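Local coordinates for nudix hydrolase domain-containing protein (Thermotoga maritima, PDB 3E57) that is of unknown function but carries a Nudix fold and is probably a hydrolase of nucleoside diphosphate-linked compounds, at residues H96-V107 and F188-A200. Sequence-based numbering, arbitrary orientation.
Sequences HNLYSLGIGGHV and FSGVMEGWSKISA
Tyr-99 and Phe-188 form a T-shaped pair: the ring planes meet at 67°, and Phe-188 CE1 stands 3.6 Å above the tyrosine plane, over the centre of that ring. Val-191 CG2 meets the same ring at its edge, 3.8 Å from Tyr-99 CD2. With chi1 at -64°, Tyr-99 CG lies anti to its own carbonyl carbon, which sends the ring out to Phe-188 while CB stays against Met-192 CG. An alanine in place of Tyr-99 would probably leave the edge of Phe-188 without its aromatic face and open a gap beside Val-191. Backbone polar groups are matched separately: water 1 donates to Tyr-99 O (2.8 Å) and accepts from Glu-193 N (2.8 Å), bridging the two segments. Further along, Leu-101 N donates to Ser-196 OG at 2.9 Å, nearly straight at 170°; this hydroxyl also bonds Tyr-72 OH, so the buried serine ties residues 96-107 and the C-terminal helix to strand 66-77. Leu-101 places CG anti to its backbone N, and its CD2 lies against the helix, 3.8 Å from Ala-200 CB, while Leu-101 CB faces Met-192 SD at 4.1 Å. Polar pinning and apolar packing thus join helix 194-206 to the chain entering strand 103-104, where a Gly-Gly-His run begins that is consistent with the start of the Nudix box in this alpha/beta/alpha Nudix fold.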
ATOM      1  N   HIS B  96       1.118   1.583  25.148  1.00 30.74           N
ATOM      2  CA  HIS B  96       2.145   2.337  24.415  1.00 29.91           C
ATOM      3  C   HIS B  96       1.514   3.337  23.476  1.00 30.19           C
ATOM      4  O   HIS B  96       0.499   3.047  22.833  1.00 30.76           O
ATOM      5  CB  HIS B  96       3.059   1.394  23.632  1.00 29.67           C
ATOM      6  CG  HIS B  96       3.694   0.345  24.485  1.00 29.08           C
ATOM      7  ND1 HIS B  96       4.784   0.597  25.291  1.00 26.53           N
ATOM      8  CD2 HIS B  96       3.375  -0.956  24.677  1.00 28.16           C
ATOM      9  CE1 HIS B  96       5.114  -0.506  25.936  1.00 28.13           C
ATOM     10  NE2 HIS B  96       4.270  -1.460  25.586  1.00 27.67           N
ATOM     11  N   ASN B  97       2.129   4.510  23.387  1.00 29.96           N
ATOM     12  CA  ASN B  97       1.613   5.591  22.571  1.00 29.95           C
ATOM     13  C   ASN B  97       2.547   5.849  21.408  1.00 29.20           C
ATOM     14  O   ASN B  97       3.681   6.292  21.591  1.00 29.32           O
ATOM     15  CB  ASN B  97       1.411   6.839  23.417  1.00 30.56           C
ATOM     16  CG  ASN B  97       0.347   6.641  24.495  1.00 33.08           C
ATOM     17  OD1 ASN B  97       0.605   6.851  25.685  1.00 36.76           O
ATOM     18  ND2 ASN B  97      -0.844   6.213  24.082  1.00 33.66           N
ATOM     19  N   LEU B  98       2.070   5.501  20.219  1.00 28.27           N
ATOM     20  CA  LEU B  98       2.796   5.732  18.988  1.00 27.74           C
ATOM     21  C   LEU B  98       2.602   7.177  18.581  1.00 26.64           C
ATOM     22  O   LEU B  98       1.605   7.806  18.944  1.00 26.39           O
ATOM     23  CB  LEU B  98       2.261   4.851  17.865  1.00 27.67           C
ATOM     24  CG  LEU B  98       2.428   3.330  17.925  1.00 28.57           C
ATOM     25  CD1 LEU B  98       1.184   2.681  17.333  1.00 30.19           C
ATOM     26  CD2 LEU B  98       3.649   2.876  17.182  1.00 28.99           C
ATOM     27  N   TYR B  99       3.552   7.698  17.823  1.00 25.70           N
ATOM     28  CA  TYR B  99       3.325   8.942  17.104  1.00 25.25           C
ATOM     29  C   TYR B  99       2.305   8.660  15.992  1.00 25.80           C
ATOM     30  O   TYR B  99       2.303   7.585  15.382  1.00 24.59           O
ATOM     31  CB  TYR B  99       4.611   9.451  16.490  1.00 24.60           C
ATOM     32  CG  TYR B  99       5.705   9.837  17.475  1.00 22.64           C
ATOM     33  CD1 TYR B  99       5.566  10.931  18.315  1.00 23.80           C
ATOM     34  CD2 TYR B  99       6.893   9.136  17.511  1.00 23.84           C
ATOM     35  CE1 TYR B  99       6.601  11.301  19.200  1.00 23.68           C
ATOM     36  CE2 TYR B  99       7.917   9.482  18.373  1.00 23.58           C
ATOM     37  CZ  TYR B  99       7.771  10.569  19.217  1.00 23.12           C
ATOM     38  OH  TYR B  99       8.818  10.893  20.076  1.00 22.89           O
ATOM     39  N   SER B 100       1.426   9.615  15.741  1.00 26.37           N
ATOM     40  CA  SER B 100       0.451   9.459  14.668  1.00 27.49           C
ATOM     41  C   SER B 100       0.480  10.656  13.721  1.00 27.55           C
ATOM     42  O   SER B 100       0.878  11.765  14.098  1.00 27.25           O
ATOM     43  CB  SER B 100      -0.936   9.239  15.256  1.00 28.08           C
ATOM     44  OG  SER B 100      -1.366  10.400  15.918  1.00 32.65           O
ATOM     45  N   LEU B 101       0.069  10.397  12.486  1.00 27.48           N
ATOM     46  CA  LEU B 101       0.101  11.353  11.397  1.00 28.00           C
ATOM     47  C   LEU B 101      -1.256  11.228  10.727  1.00 28.87           C
ATOM     48  O   LEU B 101      -1.559  10.199  10.089  1.00 29.95           O
ATOM     49  CB  LEU B 101       1.180  10.998  10.378  1.00 27.92           C
ATOM     50  CG  LEU B 101       1.266  11.914   9.162  1.00 28.00           C
ATOM     51  CD1 LEU B 101       1.834  13.279   9.587  1.00 29.55           C
ATOM     52  CD2 LEU B 101       2.076  11.321   8.024  1.00 28.14           C
ATOM     53  N   GLY B 102      -2.075  12.246  10.890  1.00 28.42           N
ATOM     54  CA  GLY B 102      -3.394  12.240  10.306  1.00 28.91           C
ATOM     55  C   GLY B 102      -4.456  12.292  11.371  1.00 29.16           C
ATOM     56  O   GLY B 102      -4.370  11.588  12.379  1.00 28.95           O
ATOM     57  N   ILE B 103      -5.455  13.137  11.141  1.00 29.94           N
ATOM     58  CA  ILE B 103      -6.593  13.276  12.040  1.00 30.39           C
ATOM     59  C   ILE B 103      -7.826  12.783  11.296  1.00 30.47           C
ATOM     60  O   ILE B 103      -8.173  13.303  10.234  1.00 29.73           O
ATOM     61  CB  ILE B 103      -6.783  14.734  12.455  1.00 30.62           C
ATOM     62  CG1 ILE B 103      -5.513  15.264  13.121  1.00 31.26           C
ATOM     63  CG2 ILE B 103      -7.967  14.875  13.408  1.00 30.74           C
ATOM     64  CD1 ILE B 103      -5.437  16.759  13.122  1.00 31.12           C
ATOM     65  N   GLY B 104      -8.449  11.740  11.826  1.00 30.83           N
ATOM     66  CA  GLY B 104      -9.597  11.139  11.188  1.00 31.95           C
ATOM     67  C   GLY B 104     -10.808  11.076  12.082  1.00 32.42           C
ATOM     68  O   GLY B 104     -10.701  11.162  13.304  1.00 32.55           O
ATOM     69  N   GLY B 105     -11.970  10.932  11.461  1.00 33.34           N
ATOM     70  CA  GLY B 105     -13.193  10.662  12.199  1.00 33.90           C
ATOM     71  C   GLY B 105     -14.278  10.176  11.273  1.00 34.40           C
ATOM     72  O   GLY B 105     -14.112  10.192  10.066  1.00 34.71           O
ATOM     73  N   HIS B 106     -15.401   9.767  11.845  1.00 35.13           N
ATOM     74  CA  HIS B 106     -16.532   9.284  11.061  1.00 35.53           C
ATOM     75  C   HIS B 106     -17.346  10.443  10.502  1.00 35.89           C
ATOM     76  O   HIS B 106     -17.329  11.547  11.051  1.00 36.35           O
ATOM     77  CB  HIS B 106     -17.410   8.379  11.920  1.00 35.78           C
ATOM     78  CG  HIS B 106     -16.749   7.090  12.287  1.00 37.18           C
ATOM     79  ND1 HIS B 106     -15.883   6.976  13.354  1.00 38.38           N
ATOM     80  CD2 HIS B 106     -16.811   5.862  11.718  1.00 38.10           C
ATOM     81  CE1 HIS B 106     -15.448   5.731  13.433  1.00 38.52           C
ATOM     82  NE2 HIS B 106     -15.999   5.033  12.455  1.00 39.05           N
ATOM     83  N   VAL B 107     -18.042  10.196   9.397  1.00 35.82           N
ATOM     84  CA  VAL B 107     -19.004  11.162   8.882  1.00 36.01           C
ATOM     85  C   VAL B 107     -20.364  10.785   9.465  1.00 36.13           C
ATOM     86  O   VAL B 107     -20.775   9.632   9.376  1.00 35.55           O
ATOM     87  CB  VAL B 107     -19.038  11.161   7.341  1.00 36.12           C
ATOM     88  CG1 VAL B 107     -20.135  12.089   6.820  1.00 35.66           C
ATOM     89  CG2 VAL B 107     -17.663  11.560   6.787  1.00 35.17           C
ATOM     90  N   PHE B 188      10.341   9.475  11.735  1.00 25.94           N
ATOM     91  CA  PHE B 188       9.066   9.201  12.415  1.00 26.68           C
ATOM     92  C   PHE B 188       8.266   8.095  11.754  1.00 27.05           C
ATOM     93  O   PHE B 188       7.652   7.278  12.440  1.00 27.71           O
ATOM     94  CB  PHE B 188       8.221  10.478  12.538  1.00 26.76           C
ATOM     95  CG  PHE B 188       8.662  11.381  13.637  1.00 27.61           C
ATOM     96  CD1 PHE B 188       8.034  11.345  14.871  1.00 28.76           C
ATOM     97  CD2 PHE B 188       9.716  12.269  13.445  1.00 27.88           C
ATOM     98  CE1 PHE B 188       8.433  12.157  15.879  1.00 28.73           C
ATOM     99  CE2 PHE B 188      10.126  13.098  14.446  1.00 29.39           C
ATOM    100  CZ  PHE B 188       9.491  13.042  15.686  1.00 29.47           C
ATOM    101  N   SER B 189       8.274   8.035  10.425  1.00 27.18           N
ATOM    102  CA  SER B 189       7.543   6.977   9.724  1.00 27.28           C
ATOM    103  C   SER B 189       8.057   5.593  10.104  1.00 27.19           C
ATOM    104  O   SER B 189       7.300   4.623  10.106  1.00 27.72           O
ATOM    105  CB  SER B 189       7.628   7.148   8.196  1.00 27.74           C
ATOM    106  OG  SER B 189       8.909   6.770   7.730  1.00 29.08           O
ATOM    107  N   GLY B 190       9.342   5.512  10.441  1.00 26.61           N
ATOM    108  CA  GLY B 190       9.947   4.282  10.877  1.00 25.64           C
ATOM    109  C   GLY B 190       9.354   3.699  12.148  1.00 24.89           C
ATOM    110  O   GLY B 190       9.430   2.502  12.340  1.00 24.97           O
ATOM    111  N   VAL B 191       8.784   4.534  13.020  1.00 23.71           N
ATOM    112  CA  VAL B 191       8.213   4.065  14.294  1.00 23.34           C
ATOM    113  C   VAL B 191       6.688   4.148  14.342  1.00 22.77           C
ATOM    114  O   VAL B 191       6.062   3.855  15.357  1.00 21.88           O
ATOM    115  CB  VAL B 191       8.804   4.840  15.484  1.00 23.32           C
ATOM    116  CG1 VAL B 191      10.318   4.636  15.525  1.00 23.45           C
ATOM    117  CG2 VAL B 191       8.467   6.326  15.408  1.00 23.79           C
ATOM    118  N   MET B 192       6.082   4.562  13.250  1.00 22.28           N
ATOM    119  CA  MET B 192       4.639   4.685  13.210  1.00 23.53           C
ATOM    120  C   MET B 192       4.072   3.403  12.618  1.00 22.15           C
ATOM    121  O   MET B 192       4.824   2.547  12.134  1.00 22.16           O
ATOM    122  CB  MET B 192       4.233   5.925  12.413  1.00 23.49           C
ATOM    123  CG  MET B 192       4.523   7.242  13.178  1.00 24.46           C
ATOM    124  SD  MET B 192       3.862   8.766  12.443  1.00 30.39           S
ATOM    125  CE  MET B 192       4.362   8.408  10.831  1.00 16.36           C
ATOM    126  N   GLU B 193       2.755   3.258  12.690  1.00 22.46           N
ATOM    127  CA  GLU B 193       2.068   2.061  12.215  1.00 23.73           C
ATOM    128  C   GLU B 193       0.787   2.443  11.483  1.00 22.77           C
ATOM    129  O   GLU B 193       0.392   3.597  11.473  1.00 22.08           O
ATOM    130  CB  GLU B 193       1.743   1.123  13.394  1.00 23.91           C
ATOM    131  CG  GLU B 193       2.958   0.556  14.113  1.00 26.78           C
ATOM    132  CD  GLU B 193       2.598  -0.322  15.307  1.00 28.83           C
ATOM    133  OE1 GLU B 193       1.387  -0.539  15.558  1.00 34.52           O
ATOM    134  OE2 GLU B 193       3.534  -0.783  16.009  1.00 35.14           O
ATOM    135  N   GLY B 194       0.157   1.465  10.842  1.00 22.84           N
ATOM    136  CA  GLY B 194      -1.172   1.663  10.267  1.00 22.57           C
ATOM    137  C   GLY B 194      -1.233   2.762   9.223  1.00 21.99           C
ATOM    138  O   GLY B 194      -0.343   2.873   8.369  1.00 21.91           O
ATOM    139  N   TRP B 195      -2.319   3.534   9.273  1.00 21.48           N
ATOM    140  CA  TRP B 195      -2.565   4.613   8.321  1.00 21.84           C
ATOM    141  C   TRP B 195      -1.533   5.716   8.470  1.00 21.06           C
ATOM    142  O   TRP B 195      -1.200   6.366   7.491  1.00 22.08           O
ATOM    143  CB  TRP B 195      -3.962   5.194   8.511  1.00 21.70           C
ATOM    144  CG  TRP B 195      -5.082   4.325   8.040  1.00 21.61           C
ATOM    145  CD1 TRP B 195      -5.024   3.014   7.694  1.00 22.56           C
ATOM    146  CD2 TRP B 195      -6.445   4.727   7.868  1.00 20.87           C
ATOM    147  NE1 TRP B 195      -6.274   2.567   7.312  1.00 22.40           N
ATOM    148  CE2 TRP B 195      -7.160   3.603   7.415  1.00 20.63           C
ATOM    149  CE3 TRP B 195      -7.130   5.925   8.076  1.00 22.30           C
ATOM    150  CZ2 TRP B 195      -8.528   3.647   7.137  1.00 21.63           C
ATOM    151  CZ3 TRP B 195      -8.504   5.968   7.809  1.00 22.26           C
ATOM    152  CH2 TRP B 195      -9.180   4.829   7.346  1.00 22.18           C
ATOM    153  N   SER B 196      -1.010   5.921   9.678  1.00 20.88           N
ATOM    154  CA  SER B 196       0.045   6.922   9.883  1.00 21.17           C
ATOM    155  C   SER B 196       1.286   6.598   9.052  1.00 20.60           C
ATOM    156  O   SER B 196       1.852   7.460   8.380  1.00 19.64           O
ATOM    157  CB  SER B 196       0.391   7.044  11.374  1.00 21.30           C
ATOM    158  OG  SER B 196      -0.686   7.666  12.076  1.00 24.00           O
ATOM    159  N   LYS B 197       1.717   5.340   9.095  1.00 21.35           N
ATOM    160  CA  LYS B 197       2.881   4.905   8.350  1.00 21.42           C
ATOM    161  C   LYS B 197       2.639   5.034   6.836  1.00 21.31           C
ATOM    162  O   LYS B 197       3.519   5.465   6.070  1.00 21.24           O
ATOM    163  CB  LYS B 197       3.193   3.454   8.701  1.00 22.43           C
ATOM    164  CG  LYS B 197       4.560   2.991   8.309  1.00 23.15           C
ATOM    165  CD  LYS B 197       4.785   1.579   8.809  1.00 24.71           C
ATOM    166  CE  LYS B 197       6.233   1.182   8.595  1.00 27.74           C
ATOM    167  NZ  LYS B 197       7.157   1.809   9.616  1.00 31.26           N
ATOM    168  N   ILE B 198       1.448   4.651   6.406  1.00 20.68           N
ATOM    169  CA  ILE B 198       1.130   4.689   4.975  1.00 21.15           C
ATOM    170  C   ILE B 198       1.129   6.128   4.505  1.00 20.90           C
ATOM    171  O   ILE B 198       1.709   6.449   3.467  1.00 22.36           O
ATOM    172  CB  ILE B 198      -0.239   4.057   4.680  1.00 21.29           C
ATOM    173  CG1 ILE B 198      -0.205   2.537   4.922  1.00 21.32           C
ATOM    174  CG2 ILE B 198      -0.635   4.330   3.220  1.00 21.51           C
ATOM    175  CD1 ILE B 198      -1.577   1.904   5.036  1.00 21.60           C
ATOM    176  N   SER B 199       0.481   6.985   5.283  1.00 21.09           N
ATOM    177  CA  SER B 199       0.338   8.394   4.955  1.00 21.67           C
ATOM    178  C   SER B 199       1.696   9.090   4.899  1.00 20.99           C
ATOM    179  O   SER B 199       1.924   9.894   4.013  1.00 21.28           O
ATOM    180  CB  SER B 199      -0.586   9.086   5.950  1.00 22.38           C
ATOM    181  OG  SER B 199      -1.926   8.600   5.838  1.00 24.28           O
ATOM    182  N   ALA B 200       2.591   8.783   5.841  1.00 21.17           N
ATOM    183  CA  ALA B 200       3.962   9.301   5.802  1.00 20.94           C
ATOM    184  C   ALA B 200       4.664   8.937   4.483  1.00 20.93           C
ATOM    185  O   ALA B 200       5.297   9.774   3.854  1.00 21.41           O
ATOM    186  CB  ALA B 200       4.770   8.801   6.987  1.00 21.25           C
TER
HETATM  187  O   HOH W   1       1.431   5.291  14.115  1.00 21.15           O